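Local coordinates for fatty-acid-binding protein 1 (PDB 4DOO) that binds fatty acids, preferring saturated ones, in plastids through a chalcone-isomerase fold, and may take part in alpha-linolenic acid metabolism, at residues R104-L115 with L127-E137. Sequence-based numbering, arbitrary orientation.
Sequences RNAFQESVGNRL and LQSFTSLFKDE. With DAO (lauric acid), chain C; DAO (lauric acid), chain D.
Phe107 and Phe130 meet in an offset edge-to-face pair, the CD2–CE2 edge of Phe130 directed at the face of Phe107, with planes at 83° and Phe107 CD1 3.8 Å from Phe130 CE2. Phe134 completes an aromatic cluster, its CD1 lying 4.1 Å from Phe107 CZ. With CG set between the backbone N and the carbonyl carbon (chi1 71°), Phe107 swings its ring back over its own helix, where the carbonyl O of Arg104 sits above the ring centre. Where the two helix segments run in roughly opposite directions, Leu127 is a knob in the hole formed by Gln108, Val111, Gly112 and Leu115; its CD1 packs 3.8 Å from Val111 CG1. One lauric acid lies along the cluster, C8 over one face of Phe134 and C6 at the edge of Phe130. Replacing Phe107 by alanine would probably leave the Phe130 edge without its aromatic partner and open a gap beside the middle of the acyl chain. Farther out, Thr131 OG1 approaches the Phe107 ring edge at 3.7 Å from CE1. The lipid's acid oxygen O1 accepts a hydrogen bond from Ser110 OG (2.8 Å). At the polar edge, Arg104, extended from CG to NE, sends NH2 to Phe134 O (2.7 Å, N-H...O 153°), which lies almost in the guanidinium plane. Glu137 N, closing the type I turn from Phe134 to Glu137, reaches the same oxygen from the opposite face of its carbonyl plane; the Arg104 bond ties that turn to helix 100-118. Waters bridge Arg104 NE weakly to Thr131 O and NH1 to Glu137 O. The contact thus joins a hydrophobic wall along the acyl chain, Ser110 for the acid head, which Arg30 and Tyr43 also bind, and an arginine that probably helps to hold the turn beside the lipid's methyl end.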
ATOM      1  N   ARG A 104      -0.055  -9.559  14.359  1.00 21.99           N
ATOM      2  CA  ARG A 104       1.232 -10.071  13.897  1.00 24.98           C
ATOM      3  C   ARG A 104       1.058 -11.317  13.043  1.00 25.96           C
ATOM      4  O   ARG A 104       1.681 -11.450  11.990  1.00 23.50           O
ATOM      5  CB  ARG A 104       2.147 -10.371  15.088  1.00 26.72           C
ATOM      6  CG  ARG A 104       2.794  -9.122  15.647  1.00 28.45           C
ATOM      7  CD  ARG A 104       3.491  -9.354  16.973  1.00 31.65           C
ATOM      8  NE  ARG A 104       4.178  -8.137  17.395  1.00 33.85           N
ATOM      9  CZ  ARG A 104       4.333  -7.756  18.658  1.00 37.30           C
ATOM     10  NH1 ARG A 104       3.848  -8.500  19.646  1.00 37.41           N
ATOM     11  NH2 ARG A 104       4.970  -6.623  18.933  1.00 33.81           N
ATOM     12  N   ASN A 105       0.209 -12.231  13.499  1.00 24.57           N
ATOM     13  CA  ASN A 105      -0.043 -13.455  12.749  1.00 25.33           C
ATOM     14  C   ASN A 105      -0.684 -13.131  11.401  1.00 22.48           C
ATOM     15  O   ASN A 105      -0.383 -13.772  10.393  1.00 22.97           O
ATOM     16  CB  ASN A 105      -0.956 -14.389  13.552  1.00 27.38           C
ATOM     17  CG  ASN A 105      -0.200 -15.179  14.608  1.00 34.36           C
ATOM     18  OD1 ASN A 105       0.864 -14.763  15.069  1.00 36.45           O
ATOM     19  ND2 ASN A 105      -0.755 -16.321  15.005  1.00 38.62           N
ATOM     20  N   ALA A 106      -1.551 -12.124  11.383  1.00 20.10           N
ATOM     21  CA  ALA A 106      -2.236 -11.728  10.156  1.00 19.51           C
ATOM     22  C   ALA A 106      -1.316 -11.142   9.091  1.00 20.73           C
ATOM     23  O   ALA A 106      -1.410 -11.529   7.922  1.00 19.56           O
ATOM     24  CB  ALA A 106      -3.359 -10.741  10.471  1.00 20.93           C
ATOM     25  N   PHE A 107      -0.433 -10.213   9.462  1.00 19.05           N
ATOM     26  CA  PHE A 107       0.448  -9.649   8.444  1.00 18.83           C
ATOM     27  C   PHE A 107       1.596 -10.595   8.095  1.00 19.56           C
ATOM     28  O   PHE A 107       2.189 -10.487   7.028  1.00 19.03           O
ATOM     29  CB  PHE A 107       0.954  -8.239   8.831  1.00 20.10           C
ATOM     30  CG  PHE A 107       1.960  -8.201   9.955  1.00 20.65           C
ATOM     31  CD1 PHE A 107       3.234  -8.743   9.799  1.00 19.92           C
ATOM     32  CD2 PHE A 107       1.651  -7.554  11.147  1.00 22.49           C
ATOM     33  CE1 PHE A 107       4.184  -8.639  10.811  1.00 22.72           C
ATOM     34  CE2 PHE A 107       2.599  -7.444  12.171  1.00 23.82           C
ATOM     35  CZ  PHE A 107       3.865  -7.986  12.000  1.00 23.72           C
ATOM     36  N   GLN A 108       1.902 -11.537   8.981  1.00 19.52           N
ATOM     37  CA  GLN A 108       2.958 -12.492   8.675  1.00 22.12           C
ATOM     38  C   GLN A 108       2.428 -13.419   7.586  1.00 21.78           C
ATOM     39  O   GLN A 108       3.173 -13.850   6.704  1.00 22.13           O
ATOM     40  CB  GLN A 108       3.356 -13.278   9.926  1.00 23.41           C
ATOM     41  CG  GLN A 108       4.335 -12.508  10.800  1.00 26.22           C
ATOM     42  CD  GLN A 108       4.420 -13.039  12.219  1.00 29.60           C
ATOM     43  OE1 GLN A 108       5.255 -12.597  13.006  1.00 32.02           O
ATOM     44  NE2 GLN A 108       3.547 -13.981  12.556  1.00 26.65           N
ATOM     45  N   GLU A 109       1.131 -13.700   7.637  1.00 19.11           N
ATOM     46  CA  GLU A 109       0.498 -14.554   6.641  1.00 23.56           C
ATOM     47  C   GLU A 109       0.346 -13.831   5.298  1.00 22.74           C
ATOM     48  O   GLU A 109       0.761 -14.349   4.260  1.00 21.61           O
ATOM     49  CB  GLU A 109      -0.881 -15.013   7.124  1.00 26.18           C
ATOM     50  CG  GLU A 109      -1.481 -16.139   6.290  1.00 31.96           C
ATOM     51  CD  GLU A 109      -2.760 -16.699   6.892  1.00 35.04           C
ATOM     52  OE1 GLU A 109      -3.780 -15.978   6.910  1.00 40.36           O
ATOM     53  OE2 GLU A 109      -2.745 -17.862   7.354  1.00 34.58           O
ATOM     54  N   SER A 110      -0.246 -12.637   5.319  1.00 20.83           N
ATOM     55  CA  SER A 110      -0.457 -11.877   4.085  1.00 22.09           C
ATOM     56  C   SER A 110       0.862 -11.506   3.407  1.00 21.23           C
ATOM     57  O   SER A 110       1.053 -11.761   2.218  1.00 19.35           O
ATOM     58  CB  SER A 110      -1.271 -10.609   4.373  1.00 24.52           C
ATOM     59  OG  SER A 110      -0.589  -9.755   5.269  1.00 24.43           O
ATOM     60  N   VAL A 111       1.773 -10.904   4.161  1.00 21.20           N
ATOM     61  CA  VAL A 111       3.064 -10.525   3.603  1.00 22.87           C
ATOM     62  C   VAL A 111       3.840 -11.792   3.248  1.00 25.11           C
ATOM     63  O   VAL A 111       4.494 -11.859   2.208  1.00 23.55           O
ATOM     64  CB  VAL A 111       3.872  -9.673   4.604  1.00 22.84           C
ATOM     65  CG1 VAL A 111       5.272  -9.419   4.063  1.00 22.67           C
ATOM     66  CG2 VAL A 111       3.156  -8.344   4.846  1.00 19.85           C
ATOM     67  N   GLY A 112       3.748 -12.800   4.112  1.00 24.92           N
ATOM     68  CA  GLY A 112       4.431 -14.059   3.864  1.00 26.14           C
ATOM     69  C   GLY A 112       3.982 -14.709   2.566  1.00 25.43           C
ATOM     70  O   GLY A 112       4.811 -15.170   1.778  1.00 29.75           O
ATOM     71  N   ASN A 113       2.671 -14.749   2.347  1.00 21.37           N
ATOM     72  CA  ASN A 113       2.093 -15.329   1.136  1.00 24.25           C
ATOM     73  C   ASN A 113       2.700 -14.669  -0.099  1.00 25.61           C
ATOM     74  O   ASN A 113       3.023 -15.338  -1.085  1.00 22.16           O
ATOM     75  CB  ASN A 113       0.563 -15.138   1.144  1.00 26.71           C
ATOM     76  CG  ASN A 113      -0.103 -15.506  -0.189  1.00 32.28           C
ATOM     77  OD1 ASN A 113      -0.013 -14.766  -1.177  1.00 31.10           O
ATOM     78  ND2 ASN A 113      -0.782 -16.651  -0.217  1.00 31.83           N
ATOM     79  N   ARG A 114       2.874 -13.353  -0.036  1.00 23.07           N
ATOM     80  CA  ARG A 114       3.431 -12.617  -1.162  1.00 23.41           C
ATOM     81  C   ARG A 114       4.931 -12.813  -1.337  1.00 23.71           C
ATOM     82  O   ARG A 114       5.418 -12.897  -2.467  1.00 24.94           O
ATOM     83  CB  ARG A 114       3.091 -11.129  -1.032  1.00 26.06           C
ATOM     84  CG  ARG A 114       1.608 -10.817  -1.233  1.00 26.25           C
ATOM     85  CD  ARG A 114       1.127 -11.250  -2.615  1.00 28.37           C
ATOM     86  NE  ARG A 114      -0.226 -10.787  -2.923  1.00 30.18           N
ATOM     87  CZ  ARG A 114      -1.337 -11.280  -2.385  1.00 29.72           C
ATOM     88  NH1 ARG A 114      -1.276 -12.263  -1.498  1.00 33.01           N
ATOM     89  NH2 ARG A 114      -2.516 -10.791  -2.740  1.00 30.35           N
ATOM     90  N   LEU A 115       5.665 -12.899  -0.230  1.00 22.90           N
ATOM     91  CA  LEU A 115       7.104 -13.103  -0.296  1.00 25.73           C
ATOM     92  C   LEU A 115       7.464 -14.421  -0.981  1.00 28.84           C
ATOM     93  O   LEU A 115       8.411 -14.477  -1.766  1.00 28.24           O
ATOM     94  CB  LEU A 115       7.720 -13.068   1.105  1.00 25.76           C
ATOM     95  CG  LEU A 115       7.788 -11.697   1.776  1.00 28.71           C
ATOM     96  CD1 LEU A 115       8.363 -11.834   3.177  1.00 26.65           C
ATOM     97  CD2 LEU A 115       8.647 -10.762   0.932  1.00 29.49           C
ATOM     98  N   LEU A 127      11.120 -11.733   6.295  1.00 26.39           N
ATOM     99  CA  LEU A 127       9.839 -11.520   6.961  1.00 25.90           C
ATOM    100  C   LEU A 127      10.053 -11.160   8.425  1.00 26.41           C
ATOM    101  O   LEU A 127       9.283 -10.396   8.994  1.00 24.14           O
ATOM    102  CB  LEU A 127       8.956 -12.771   6.868  1.00 24.90           C
ATOM    103  CG  LEU A 127       7.574 -12.672   7.537  1.00 24.31           C
ATOM    104  CD1 LEU A 127       6.762 -11.545   6.900  1.00 24.41           C
ATOM    105  CD2 LEU A 127       6.836 -13.997   7.398  1.00 24.52           C
ATOM    106  N   GLN A 128      11.101 -11.706   9.034  1.00 26.66           N
ATOM    107  CA  GLN A 128      11.375 -11.410  10.435  1.00 29.69           C
ATOM    108  C   GLN A 128      11.889  -9.984  10.610  1.00 27.04           C
ATOM    109  O   GLN A 128      11.621  -9.346  11.626  1.00 27.98           O
ATOM    110  CB  GLN A 128      12.389 -12.406  11.010  1.00 30.48           C
ATOM    111  CG  GLN A 128      12.676 -12.210  12.493  1.00 36.24           C
ATOM    112  CD  GLN A 128      11.411 -12.157  13.337  1.00 40.16           C
ATOM    113  OE1 GLN A 128      10.589 -13.076  13.309  1.00 41.43           O
ATOM    114  NE2 GLN A 128      11.249 -11.075  14.091  1.00 39.35           N
ATOM    115  N   SER A 129      12.626  -9.482   9.623  1.00 26.23           N
ATOM    116  CA  SER A 129      13.145  -8.119   9.706  1.00 25.92           C
ATOM    117  C   SER A 129      11.980  -7.134   9.662  1.00 25.76           C
ATOM    118  O   SER A 129      12.053  -6.035  10.225  1.00 26.25           O
ATOM    119  CB  SER A 129      14.119  -7.837   8.554  1.00 28.73           C
ATOM    120  OG  SER A 129      13.473  -7.884   7.295  1.00 33.83           O
ATOM    121  N   PHE A 130      10.904  -7.530   8.987  1.00 24.31           N
ATOM    122  CA  PHE A 130       9.716  -6.686   8.891  1.00 24.40           C
ATOM    123  C   PHE A 130       8.983  -6.742  10.228  1.00 22.08           C
ATOM    124  O   PHE A 130       8.637  -5.713  10.808  1.00 20.80           O
ATOM    125  CB  PHE A 130       8.792  -7.181   7.775  1.00 23.32           C
ATOM    126  CG  PHE A 130       7.535  -6.370   7.624  1.00 22.37           C
ATOM    127  CD1 PHE A 130       7.594  -5.029   7.255  1.00 22.12           C
ATOM    128  CD2 PHE A 130       6.290  -6.946   7.858  1.00 21.90           C
ATOM    129  CE1 PHE A 130       6.427  -4.268   7.122  1.00 21.14           C
ATOM    130  CE2 PHE A 130       5.119  -6.198   7.727  1.00 21.60           C
ATOM    131  CZ  PHE A 130       5.190  -4.855   7.358  1.00 23.21           C
ATOM    132  N   THR A 131       8.756  -7.956  10.714  1.00 24.35           N
ATOM    133  CA  THR A 131       8.078  -8.170  11.988  1.00 23.64           C
ATOM    134  C   THR A 131       8.749  -7.388  13.119  1.00 25.64           C
ATOM    135  O   THR A 131       8.075  -6.758  13.939  1.00 23.21           O
ATOM    136  CB  THR A 131       8.084  -9.668  12.369  1.00 24.98           C
ATOM    137  OG1 THR A 131       7.356 -10.414  11.386  1.00 26.14           O
ATOM    138  CG2 THR A 131       7.444  -9.878  13.742  1.00 20.63           C
ATOM    139  N   SER A 132      10.079  -7.437  13.157  1.00 25.69           N
ATOM    140  CA  SER A 132      10.848  -6.755  14.193  1.00 27.67           C
ATOM    141  C   SER A 132      10.596  -5.253  14.262  1.00 26.53           C
ATOM    142  O   SER A 132      10.846  -4.626  15.290  1.00 25.31           O
ATOM    143  CB  SER A 132      12.347  -7.011  13.997  1.00 29.87           C
ATOM    144  OG  SER A 132      12.652  -8.385  14.158  1.00 34.02           O
ATOM    145  N   LEU A 133      10.110  -4.672  13.173  1.00 25.63           N
ATOM    146  CA  LEU A 133       9.832  -3.242  13.156  1.00 24.84           C
ATOM    147  C   LEU A 133       8.741  -2.890  14.166  1.00 24.50           C
ATOM    148  O   LEU A 133       8.674  -1.760  14.656  1.00 25.65           O
ATOM    149  CB  LEU A 133       9.395  -2.797  11.756  1.00 26.25           C
ATOM    150  CG  LEU A 133      10.399  -2.920  10.604  1.00 24.23           C
ATOM    151  CD1 LEU A 133       9.738  -2.457   9.310  1.00 22.94           C
ATOM    152  CD2 LEU A 133      11.641  -2.083  10.893  1.00 26.13           C
ATOM    153  N   PHE A 134       7.892  -3.861  14.487  1.00 22.06           N
ATOM    154  CA  PHE A 134       6.798  -3.621  15.425  1.00 25.03           C
ATOM    155  C   PHE A 134       6.982  -4.339  16.758  1.00 27.24           C
ATOM    156  O   PHE A 134       6.019  -4.538  17.501  1.00 27.22           O
ATOM    157  CB  PHE A 134       5.466  -4.049  14.801  1.00 23.60           C
ATOM    158  CG  PHE A 134       5.298  -3.610  13.374  1.00 23.83           C
ATOM    159  CD1 PHE A 134       5.799  -4.384  12.332  1.00 25.50           C
ATOM    160  CD2 PHE A 134       4.665  -2.410  13.071  1.00 24.39           C
ATOM    161  CE1 PHE A 134       5.674  -3.970  11.008  1.00 23.60           C
ATOM    162  CE2 PHE A 134       4.535  -1.986  11.749  1.00 24.60           C
ATOM    163  CZ  PHE A 134       5.041  -2.767  10.717  1.00 24.26           C
ATOM    164  N   LYS A 135       8.220  -4.712  17.064  1.00 29.68           N
ATOM    165  CA  LYS A 135       8.527  -5.424  18.301  1.00 32.90           C
ATOM    166  C   LYS A 135       8.194  -4.651  19.580  1.00 30.89           C
ATOM    167  O   LYS A 135       7.935  -5.256  20.618  1.00 31.98           O
ATOM    168  CB  LYS A 135      10.007  -5.819  18.319  1.00 34.00           C
ATOM    169  CG  LYS A 135      10.961  -4.636  18.238  1.00 38.21           C
ATOM    170  CD  LYS A 135      12.415  -5.090  18.155  1.00 41.67           C
ATOM    171  CE  LYS A 135      12.838  -5.845  19.405  1.00 45.19           C
ATOM    172  NZ  LYS A 135      12.710  -5.005  20.630  1.00 46.27           N
ATOM    173  N   ASP A 136       8.192  -3.323  19.504  1.00 31.92           N
ATOM    174  CA  ASP A 136       7.912  -2.495  20.678  1.00 32.52           C
ATOM    175  C   ASP A 136       6.466  -2.031  20.822  1.00 31.89           C
ATOM    176  O   ASP A 136       6.151  -1.235  21.706  1.00 30.54           O
ATOM    177  CB  ASP A 136       8.832  -1.271  20.692  1.00 33.81           C
ATOM    178  CG  ASP A 136      10.297  -1.646  20.771  1.00 36.37           C
ATOM    179  OD1 ASP A 136      10.649  -2.472  21.638  1.00 35.19           O
ATOM    180  OD2 ASP A 136      11.095  -1.110  19.972  1.00 39.30           O
ATOM    181  N   GLU A 137       5.586  -2.524  19.959  1.00 30.66           N
ATOM    182  CA  GLU A 137       4.183  -2.140  20.019  1.00 29.37           C
ATOM    183  C   GLU A 137       3.400  -3.114  20.881  1.00 27.39           C
ATOM    184  O   GLU A 137       3.490  -4.327  20.689  1.00 26.22           O
ATOM    185  CB  GLU A 137       3.589  -2.106  18.610  1.00 29.84           C
ATOM    186  CG  GLU A 137       4.409  -1.273  17.643  1.00 33.22           C
ATOM    187  CD  GLU A 137       4.579   0.158  18.120  1.00 34.63           C
ATOM    188  OE1 GLU A 137       5.535   0.825  17.675  1.00 33.44           O
ATOM    189  OE2 GLU A 137       3.749   0.619  18.934  1.00 38.45           O
TER
HETATM  190  O1  DAO C 301      -2.537  -8.095   6.429  1.00 22.31           O
HETATM  191  O2  DAO C 301      -3.460  -6.113   6.140  1.00 17.68           O
HETATM  192  C1  DAO C 301      -2.468  -6.880   6.121  1.00 24.46           C
HETATM  193  C2  DAO C 301      -1.125  -6.311   5.723  1.00 24.33           C
HETATM  194  C3  DAO C 301      -0.633  -5.354   6.796  1.00 25.00           C
HETATM  195  C4  DAO C 301       0.810  -4.907   6.519  1.00 23.86           C
HETATM  196  C5  DAO C 301       1.200  -3.726   7.410  1.00 25.69           C
HETATM  197  C6  DAO C 301       1.613  -4.191   8.804  1.00 26.06           C
HETATM  198  C7  DAO C 301       1.392  -3.102   9.840  1.00 28.69           C
HETATM  199  C8  DAO C 301       1.357  -3.707  11.235  1.00 31.63           C
HETATM  200  C9  DAO C 301       0.977  -2.671  12.277  1.00 34.69           C
HETATM  201  C10 DAO C 301       1.030  -3.280  13.674  1.00 39.34           C
HETATM  202  C11 DAO C 301       1.358  -2.215  14.715  1.00 40.17           C
HETATM  203  C12 DAO C 301       1.196  -2.767  16.114  1.00 40.29           C
HETATM  204  O1  DAO D 302     -12.414 -11.850  14.976  1.00 51.01           O
HETATM  205  O2  DAO D 302     -11.548 -10.172  16.107  1.00 52.82           O
HETATM  206  C1  DAO D 302     -11.723 -10.807  15.041  1.00 51.38           C
HETATM  207  C2  DAO D 302     -11.075 -10.291  13.776  1.00 48.58           C
HETATM  208  C3  DAO D 302      -9.619 -10.744  13.711  1.00 46.78           C
HETATM  209  C4  DAO D 302      -8.710  -9.602  13.274  1.00 44.23           C
HETATM  210  C5  DAO D 302      -8.163  -9.845  11.871  1.00 41.58           C
HETATM  211  C6  DAO D 302      -6.666  -9.575  11.816  1.00 37.19           C
HETATM  212  C7  DAO D 302      -6.331  -8.545  10.741  1.00 33.98           C
HETATM  213  C8  DAO D 302      -5.107  -7.732  11.140  1.00 32.24           C
HETATM  214  C9  DAO D 302      -4.428  -7.107   9.926  1.00 31.56           C
HETATM  215  C10 DAO D 302      -4.230  -5.606  10.135  1.00 31.51           C
HETATM  216  C11 DAO D 302      -2.753  -5.246  10.219  1.00 28.60           C
HETATM  217  C12 DAO D 302      -2.572  -3.803  10.645  1.00 30.03           C
HETATM  218  O   HOH W   1       6.574  -7.382  16.103  1.00 28.05           O
HETATM  219  O   HOH W   2       4.198  -6.712  22.128  1.00 31.45           O